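Local structure of ORF 37 (3FHD) at residues R69-C72 against K76-P79; R85-Y90 against A127-M132. The protein cleaves DNA as an exonuclease and endonuclease, processing branched viral DNA intermediates so that unit-length genomes can be packaged. All coordinates share one frame; numbering follows the deposited sequence.

Interaction 1. Residues R69-C72 against K76-P79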
ATOM      1  N   ARG A  69      -7.372 -30.335  -2.800  1.00 18.17           N
ATOM      2  CA  ARG A  69      -6.378 -31.422  -2.715  1.00 19.19           C
ATOM      3  C   ARG A  69      -6.752 -32.586  -3.621  1.00 19.90           C
ATOM      4  O   ARG A  69      -5.909 -33.115  -4.362  1.00 20.38           O
ATOM      5  CB  ARG A  69      -6.271 -31.937  -1.274  1.00 19.21           C
ATOM      6  CG  ARG A  69      -5.536 -31.019  -0.299  1.00 19.73           C
ATOM      7  CD  ARG A  69      -5.520 -31.670   1.086  1.00 20.40           C
ATOM      8  NE  ARG A  69      -4.809 -30.877   2.089  1.00 22.09           N
ATOM      9  CZ  ARG A  69      -3.508 -30.972   2.343  1.00 22.22           C
ATOM     10  NH1 ARG A  69      -2.725 -31.792   1.640  1.00 21.73           N
ATOM     11  NH2 ARG A  69      -2.985 -30.221   3.302  1.00 24.13           N
ATOM     12  N   ASP A  70      -8.026 -32.992  -3.530  1.00 19.91           N
ATOM     13  CA  ASP A  70      -8.600 -34.059  -4.343  1.00 19.39           C
ATOM     14  C   ASP A  70      -8.557 -33.774  -5.845  1.00 19.03           C
ATOM     15  O   ASP A  70      -8.197 -34.647  -6.631  1.00 18.04           O
ATOM     16  CB  ASP A  70     -10.053 -34.321  -3.919  1.00 19.74           C
ATOM     17  CG  ASP A  70     -10.168 -34.994  -2.545  1.00 22.51           C
ATOM     18  OD1 ASP A  70      -9.137 -35.401  -1.951  1.00 23.25           O
ATOM     19  OD2 ASP A  70     -11.313 -35.115  -2.049  1.00 25.74           O
ATOM     20  N   TRP A  71      -8.968 -32.566  -6.227  1.00 18.44           N
ATOM     21  CA  TRP A  71      -8.900 -32.068  -7.606  1.00 18.63           C
ATOM     22  C   TRP A  71      -7.456 -32.050  -8.100  1.00 18.78           C
ATOM     23  O   TRP A  71      -7.175 -32.494  -9.218  1.00 18.26           O
ATOM     24  CB  TRP A  71      -9.509 -30.653  -7.652  1.00 18.26           C
ATOM     25  CG  TRP A  71      -9.366 -29.878  -8.944  1.00 18.13           C
ATOM     26  CD1 TRP A  71      -9.883 -30.207 -10.169  1.00 18.44           C
ATOM     27  CD2 TRP A  71      -8.691 -28.617  -9.120  1.00 17.51           C
ATOM     28  NE1 TRP A  71      -9.547 -29.241 -11.096  1.00 19.14           N
ATOM     29  CE2 TRP A  71      -8.817 -28.260 -10.479  1.00 17.85           C
ATOM     30  CE3 TRP A  71      -7.969 -27.778  -8.265  1.00 17.63           C
ATOM     31  CZ2 TRP A  71      -8.256 -27.091 -11.005  1.00 18.12           C
ATOM     32  CZ3 TRP A  71      -7.420 -26.617  -8.780  1.00 19.21           C
ATOM     33  CH2 TRP A  71      -7.574 -26.285 -10.154  1.00 17.85           C
ATOM     34  N   CYS A  72      -6.551 -31.551  -7.254  1.00 18.71           N
ATOM     35  CA  CYS A  72      -5.131 -31.421  -7.589  1.00 20.14           C
ATOM     36  C   CYS A  72      -4.425 -32.762  -7.721  1.00 19.86           C
ATOM     37  O   CYS A  72      -3.389 -32.851  -8.384  1.00 20.50           O
ATOM     38  CB  CYS A  72      -4.389 -30.533  -6.569  1.00 19.40           C
ATOM     39  SG  CYS A  72      -4.706 -28.814  -6.822  1.00 26.13           S
ATOM     40  N   LYS A  76      -4.152 -34.842 -14.941  1.00 23.19           N
ATOM     41  CA  LYS A  76      -4.402 -33.752 -15.889  1.00 24.18           C
ATOM     42  C   LYS A  76      -4.343 -32.338 -15.273  1.00 24.03           C
ATOM     43  O   LYS A  76      -4.109 -31.359 -15.978  1.00 24.91           O
ATOM     44  CB  LYS A  76      -5.758 -33.966 -16.595  1.00 24.63           C
ATOM     45  CG  LYS A  76      -6.997 -33.939 -15.671  1.00 25.14           C
ATOM     46  CD  LYS A  76      -8.270 -34.420 -16.401  1.00 25.22           C
ATOM     47  CE  LYS A  76      -9.507 -34.255 -15.503  1.00 26.50           C
ATOM     48  NZ  LYS A  76     -10.810 -34.694 -16.119  1.00 26.01           N
ATOM     49  N   ILE A  77      -4.560 -32.232 -13.969  1.00 23.34           N
ATOM     50  CA  ILE A  77      -4.701 -30.919 -13.345  1.00 22.70           C
ATOM     51  C   ILE A  77      -3.343 -30.296 -13.010  1.00 22.67           C
ATOM     52  O   ILE A  77      -2.604 -30.785 -12.150  1.00 22.53           O
ATOM     53  CB  ILE A  77      -5.669 -30.975 -12.129  1.00 23.06           C
ATOM     54  CG1 ILE A  77      -7.068 -31.479 -12.562  1.00 23.96           C
ATOM     55  CG2 ILE A  77      -5.736 -29.621 -11.393  1.00 21.79           C
ATOM     56  CD1 ILE A  77      -7.779 -30.650 -13.672  1.00 24.80           C
ATOM     57  N   GLN A  78      -3.026 -29.209 -13.715  1.00 22.46           N
ATOM     58  CA  GLN A  78      -1.820 -28.425 -13.462  1.00 22.37           C
ATOM     59  C   GLN A  78      -2.180 -26.915 -13.348  1.00 21.03           C
ATOM     60  O   GLN A  78      -2.095 -26.161 -14.322  1.00 20.86           O
ATOM     61  CB  GLN A  78      -0.778 -28.709 -14.552  1.00 22.79           C
ATOM     62  CG  GLN A  78      -0.346 -30.202 -14.594  1.00 25.69           C
ATOM     63  CD  GLN A  78       0.088 -30.708 -15.973  1.00 30.27           C
ATOM     64  OE1 GLN A  78       0.181 -29.950 -16.946  1.00 32.65           O
ATOM     65  NE2 GLN A  78       0.352 -32.004 -16.054  1.00 30.38           N
ATOM     66  N   PRO A  79      -2.616 -26.484 -12.150  1.00 20.45           N
ATOM     67  CA  PRO A  79      -3.147 -25.130 -11.927  1.00 19.98           C
ATOM     68  C   PRO A  79      -2.164 -23.991 -12.241  1.00 19.27           C
ATOM     69  O   PRO A  79      -0.962 -24.070 -11.944  1.00 19.29           O
ATOM     70  CB  PRO A  79      -3.521 -25.138 -10.439  1.00 19.21           C
ATOM     71  CG  PRO A  79      -3.722 -26.545 -10.120  1.00 19.59           C
ATOM     72  CD  PRO A  79      -2.670 -27.277 -10.914  1.00 20.70           C
TER
HETATM   73  O   HOH W   1      -2.234 -30.472  -9.333  1.00 34.43           O
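Ile77 lays its CG2 methyl over one face of the Trp71 indole, and this CH-pi contact is the centre of the packing between the last turn of helix 66-72 and the loop that follows it. CG2 stands 3.7 Å from the centroid of the six-membered ring of Trp71, 20° off the ring normal, and is displaced toward the rim, where CE2 and CZ2 are its closest ring atoms. The other branch of Ile77 runs along the five-membered part: CD1 comes within 3.4 Å of Trp71 NE1, and CG1 also lies close to that nitrogen. With CG2 anti to the backbone N and CG1 beside it (chi1 -59°), the two branches share the indole between them.

Pro79 adds a second apolar patch. Its CG is 3.9 Å from Trp71 CH2, approaching obliquely, and 4.1 Å from Cys72 SG, so one ring carbon touches two consecutive helix residues. Trp71 CG is anti to its own backbone N (chi1 172°), which swings the indole to the loop although its CB is not directed there. Val122 and Ala123 of helix 122-130, Leu84 and the ring of Tyr126 also pack against Trp71.

No direct hydrogen bond joins the segments. The polar link is a water that donates to Cys72 O at 2.8 Å and to Ile77 O at 2.9 Å, coupling the end of the helix to the loop. Cys72 O also accepts from Lys494 NZ, and Trp71 O from Gln74 NE2.

The loop after helix 66-72 thus folds back on its last turn through apolar contact with the indole, and what polar coupling there is passes through solvent: Cys72 O, at the helix end, is satisfied by the bridging water and Lys494 rather than by a group of the loop.

Interaction 2. Residues R85-Y90 against A127-M132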
ATOM      1  N   ARG A  85      -6.077 -17.950  -8.546  1.00 17.71           N
ATOM      2  CA  ARG A  85      -6.403 -16.770  -7.715  1.00 17.20           C
ATOM      3  C   ARG A  85      -7.818 -16.222  -8.048  1.00 16.58           C
ATOM      4  O   ARG A  85      -8.558 -15.854  -7.127  1.00 14.10           O
ATOM      5  CB  ARG A  85      -5.334 -15.675  -7.923  1.00 16.86           C
ATOM      6  CG  ARG A  85      -5.486 -14.466  -6.998  1.00 18.10           C
ATOM      7  CD  ARG A  85      -5.300 -14.820  -5.541  1.00 16.91           C
ATOM      8  NE  ARG A  85      -5.738 -13.709  -4.673  1.00 19.69           N
ATOM      9  CZ  ARG A  85      -5.490 -13.613  -3.370  1.00 19.36           C
ATOM     10  NH1 ARG A  85      -4.732 -14.514  -2.776  1.00 18.78           N
ATOM     11  NH2 ARG A  85      -5.964 -12.569  -2.684  1.00 20.14           N
ATOM     12  N   MET A  86      -8.159 -16.182  -9.345  1.00 16.56           N
ATOM     13  CA  MET A  86      -9.513 -15.794  -9.814  1.00 16.97           C
ATOM     14  C   MET A  86     -10.564 -16.761  -9.263  1.00 15.61           C
ATOM     15  O   MET A  86     -11.584 -16.322  -8.737  1.00 15.96           O
ATOM     16  CB  MET A  86      -9.592 -15.746 -11.355  1.00 17.19           C
ATOM     17  CG  MET A  86      -8.914 -14.520 -11.977  1.00 19.02           C
ATOM     18  SD  MET A  86      -9.496 -12.910 -11.376  1.00 24.96           S
ATOM     19  CE  MET A  86      -7.929 -12.187 -11.154  1.00 23.89           C
ATOM     20  N   ALA A  87     -10.277 -18.067  -9.327  1.00 14.88           N
ATOM     21  CA  ALA A  87     -11.154 -19.123  -8.748  1.00 14.96           C
ATOM     22  C   ALA A  87     -11.393 -18.885  -7.247  1.00 15.89           C
ATOM     23  O   ALA A  87     -12.543 -18.924  -6.773  1.00 16.92           O
ATOM     24  CB  ALA A  87     -10.526 -20.508  -8.960  1.00 14.20           C
ATOM     25  N   TYR A  88     -10.308 -18.666  -6.506  1.00 15.43           N
ATOM     26  CA  TYR A  88     -10.389 -18.298  -5.078  1.00 15.23           C
ATOM     27  C   TYR A  88     -11.259 -17.060  -4.845  1.00 15.06           C
ATOM     28  O   TYR A  88     -12.123 -17.080  -3.952  1.00 14.35           O
ATOM     29  CB  TYR A  88      -8.984 -18.037  -4.490  1.00 16.66           C
ATOM     30  CG  TYR A  88      -9.030 -17.335  -3.133  1.00 15.10           C
ATOM     31  CD1 TYR A  88      -9.524 -17.989  -2.011  1.00 17.58           C
ATOM     32  CD2 TYR A  88      -8.614 -15.999  -3.006  1.00 19.20           C
ATOM     33  CE1 TYR A  88      -9.599 -17.340  -0.748  1.00 15.03           C
ATOM     34  CE2 TYR A  88      -8.701 -15.327  -1.763  1.00 17.12           C
ATOM     35  CZ  TYR A  88      -9.170 -16.025  -0.642  1.00 16.84           C
ATOM     36  OH  TYR A  88      -9.250 -15.372   0.571  1.00 18.81           O
ATOM     37  N   ASN A  89     -11.030 -15.989  -5.625  1.00 15.84           N
ATOM     38  CA  ASN A  89     -11.846 -14.759  -5.482  1.00 16.84           C
ATOM     39  C   ASN A  89     -13.340 -15.094  -5.587  1.00 16.15           C
ATOM     40  O   ASN A  89     -14.161 -14.615  -4.808  1.00 15.02           O
ATOM     41  CB  ASN A  89     -11.481 -13.691  -6.516  1.00 16.80           C
ATOM     42  CG  ASN A  89     -10.310 -12.784  -6.047  1.00 20.54           C
ATOM     43  OD1 ASN A  89     -10.490 -11.586  -5.832  1.00 26.37           O
ATOM     44  ND2 ASN A  89      -9.145 -13.361  -5.861  1.00 23.96           N
ATOM     45  N   TYR A  90     -13.697 -15.923  -6.559  1.00 15.83           N
ATOM     46  CA  TYR A  90     -15.092 -16.331  -6.685  1.00 16.14           C
ATOM     47  C   TYR A  90     -15.643 -17.001  -5.424  1.00 15.79           C
ATOM     48  O   TYR A  90     -16.670 -16.575  -4.898  1.00 16.66           O
ATOM     49  CB  TYR A  90     -15.321 -17.217  -7.925  1.00 15.38           C
ATOM     50  CG  TYR A  90     -16.718 -17.803  -7.894  1.00 17.34           C
ATOM     51  CD1 TYR A  90     -17.844 -16.991  -8.148  1.00 16.65           C
ATOM     52  CD2 TYR A  90     -16.923 -19.150  -7.600  1.00 16.21           C
ATOM     53  CE1 TYR A  90     -19.137 -17.523  -8.100  1.00 15.86           C
ATOM     54  CE2 TYR A  90     -18.235 -19.694  -7.565  1.00 15.95           C
ATOM     55  CZ  TYR A  90     -19.311 -18.877  -7.813  1.00 16.94           C
ATOM     56  OH  TYR A  90     -20.589 -19.416  -7.795  1.00 19.37           O
ATOM     57  N   ALA A 127     -11.788 -24.008 -14.535  1.00 15.15           N
ATOM     58  CA  ALA A 127     -11.807 -24.035 -15.992  1.00 15.13           C
ATOM     59  C   ALA A 127     -12.345 -22.701 -16.568  1.00 14.80           C
ATOM     60  O   ALA A 127     -11.733 -22.108 -17.448  1.00 13.84           O
ATOM     61  CB  ALA A 127     -12.594 -25.215 -16.496  1.00 15.42           C
ATOM     62  N   ALA A 128     -13.462 -22.234 -16.035  1.00 15.02           N
ATOM     63  CA  ALA A 128     -14.077 -20.971 -16.481  1.00 14.91           C
ATOM     64  C   ALA A 128     -13.162 -19.768 -16.200  1.00 14.28           C
ATOM     65  O   ALA A 128     -13.039 -18.848 -17.037  1.00 13.11           O
ATOM     66  CB  ALA A 128     -15.442 -20.777 -15.812  1.00 14.39           C
ATOM     67  N   CYS A 129     -12.546 -19.764 -15.019  1.00 14.87           N
ATOM     68  CA  CYS A 129     -11.534 -18.744 -14.688  1.00 15.38           C
ATOM     69  C   CYS A 129     -10.323 -18.816 -15.609  1.00 15.31           C
ATOM     70  O   CYS A 129      -9.793 -17.787 -16.009  1.00 13.95           O
ATOM     71  CB  CYS A 129     -11.116 -18.833 -13.222  1.00 15.30           C
ATOM     72  SG  CYS A 129     -12.450 -18.291 -12.149  1.00 18.86           S
ATOM     73  N   SER A 130      -9.909 -20.037 -15.978  1.00 15.66           N
ATOM     74  CA  SER A 130      -8.807 -20.195 -16.915  1.00 16.53           C
ATOM     75  C   SER A 130      -9.098 -19.572 -18.284  1.00 16.44           C
ATOM     76  O   SER A 130      -8.160 -19.270 -19.049  1.00 16.43           O
ATOM     77  CB  SER A 130      -8.466 -21.677 -17.093  1.00 16.75           C
ATOM     78  OG  SER A 130      -7.203 -21.783 -17.726  1.00 24.61           O
ATOM     79  N   GLN A 131     -10.386 -19.401 -18.595  1.00 16.09           N
ATOM     80  CA  GLN A 131     -10.841 -18.920 -19.910  1.00 15.55           C
ATOM     81  C   GLN A 131     -11.128 -17.403 -19.925  1.00 16.27           C
ATOM     82  O   GLN A 131     -11.543 -16.847 -20.954  1.00 15.20           O
ATOM     83  CB  GLN A 131     -12.082 -19.723 -20.351  1.00 15.79           C
ATOM     84  CG  GLN A 131     -11.794 -21.178 -20.711  1.00 14.50           C
ATOM     85  CD  GLN A 131     -13.048 -22.061 -20.723  1.00 17.51           C
ATOM     86  OE1 GLN A 131     -14.160 -21.586 -20.966  1.00 17.78           O
ATOM     87  NE2 GLN A 131     -12.864 -23.361 -20.467  1.00 17.06           N
ATOM     88  N   MET A 132     -10.904 -16.733 -18.791  1.00 16.31           N
ATOM     89  CA  MET A 132     -11.101 -15.273 -18.711  1.00 18.37           C
ATOM     90  C   MET A 132     -10.054 -14.516 -19.522  1.00 17.99           C
ATOM     91  O   MET A 132      -8.937 -14.963 -19.639  1.00 18.36           O
ATOM     92  CB  MET A 132     -11.024 -14.770 -17.262  1.00 17.48           C
ATOM     93  CG  MET A 132     -12.056 -15.339 -16.326  1.00 20.64           C
ATOM     94  SD  MET A 132     -11.757 -14.785 -14.615  1.00 20.61           S
ATOM     95  CE  MET A 132     -12.301 -13.077 -14.766  1.00 21.00           C
TER
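Cys129 sends its SG against the backbone of helix 83-100, reaching 3.6 Å from Ala87 N and 3.8 Å from Met86 C, which places the sulfur over the peptide link between these two residues. The same SG is 3.9 Å from Met86 CB and 4.3 Å from Ala87 CB. Closeness of the backbones agrees with this: Ala87 CA and Cys129 CA are 6.0 Å apart, a short spacing that goes with the small side chains of both residues.

Met132, in the loop just past helix 122-130, adds a second sulfur, its SD lying 3.9 Å from Met86 CG. The CB of Met86 points toward 127-132, but the bends at chi2 (-56°) and chi3 lead the end of the chain away from it, and the residue also packs on Arg137, Ile140 and Cys141 of helix 134-147.

Further out, Phe109 and Val113 of helix 104-113 touch Cys129 and Met132, and Val125 meets Ala87. On helix 83-100 itself, Arg85 O accepts from both Asn89 N and Asn89 ND2, which arrive from opposite faces of the carbonyl plane; the side-chain bond measures 2.9 Å. Asn89 OD1 and Arg85 NE both bond to Gln231.

Helix 83-100 here packs against the C-terminal end of helix 122-130 and the loop just after it, a buried contact in the helical part of the PD-(D/E)XK-type nuclease, away from its magnesium site.

Overall arrangement
Interactions 1 and 2 come in series along the chain, the first closing before the second opens, and their centres lie 14 Å apart with nearest atoms about 6 Å from each other, so they do not touch. Helices 66-72 and 83-100 are consecutive, and the loop holding 76-79 leads from one to the other, with Leu84 at the start of helix 83-100 touching Pro79. Helix 122-130 supplies most of one side of interaction 2, with the loop after it, and also borders interaction 1. Both lie on the same side of the chain's centre, distant from the magnesium-binding residues; together they pack helices 66-72, 83-100 and 122-130 against one another in the helical region.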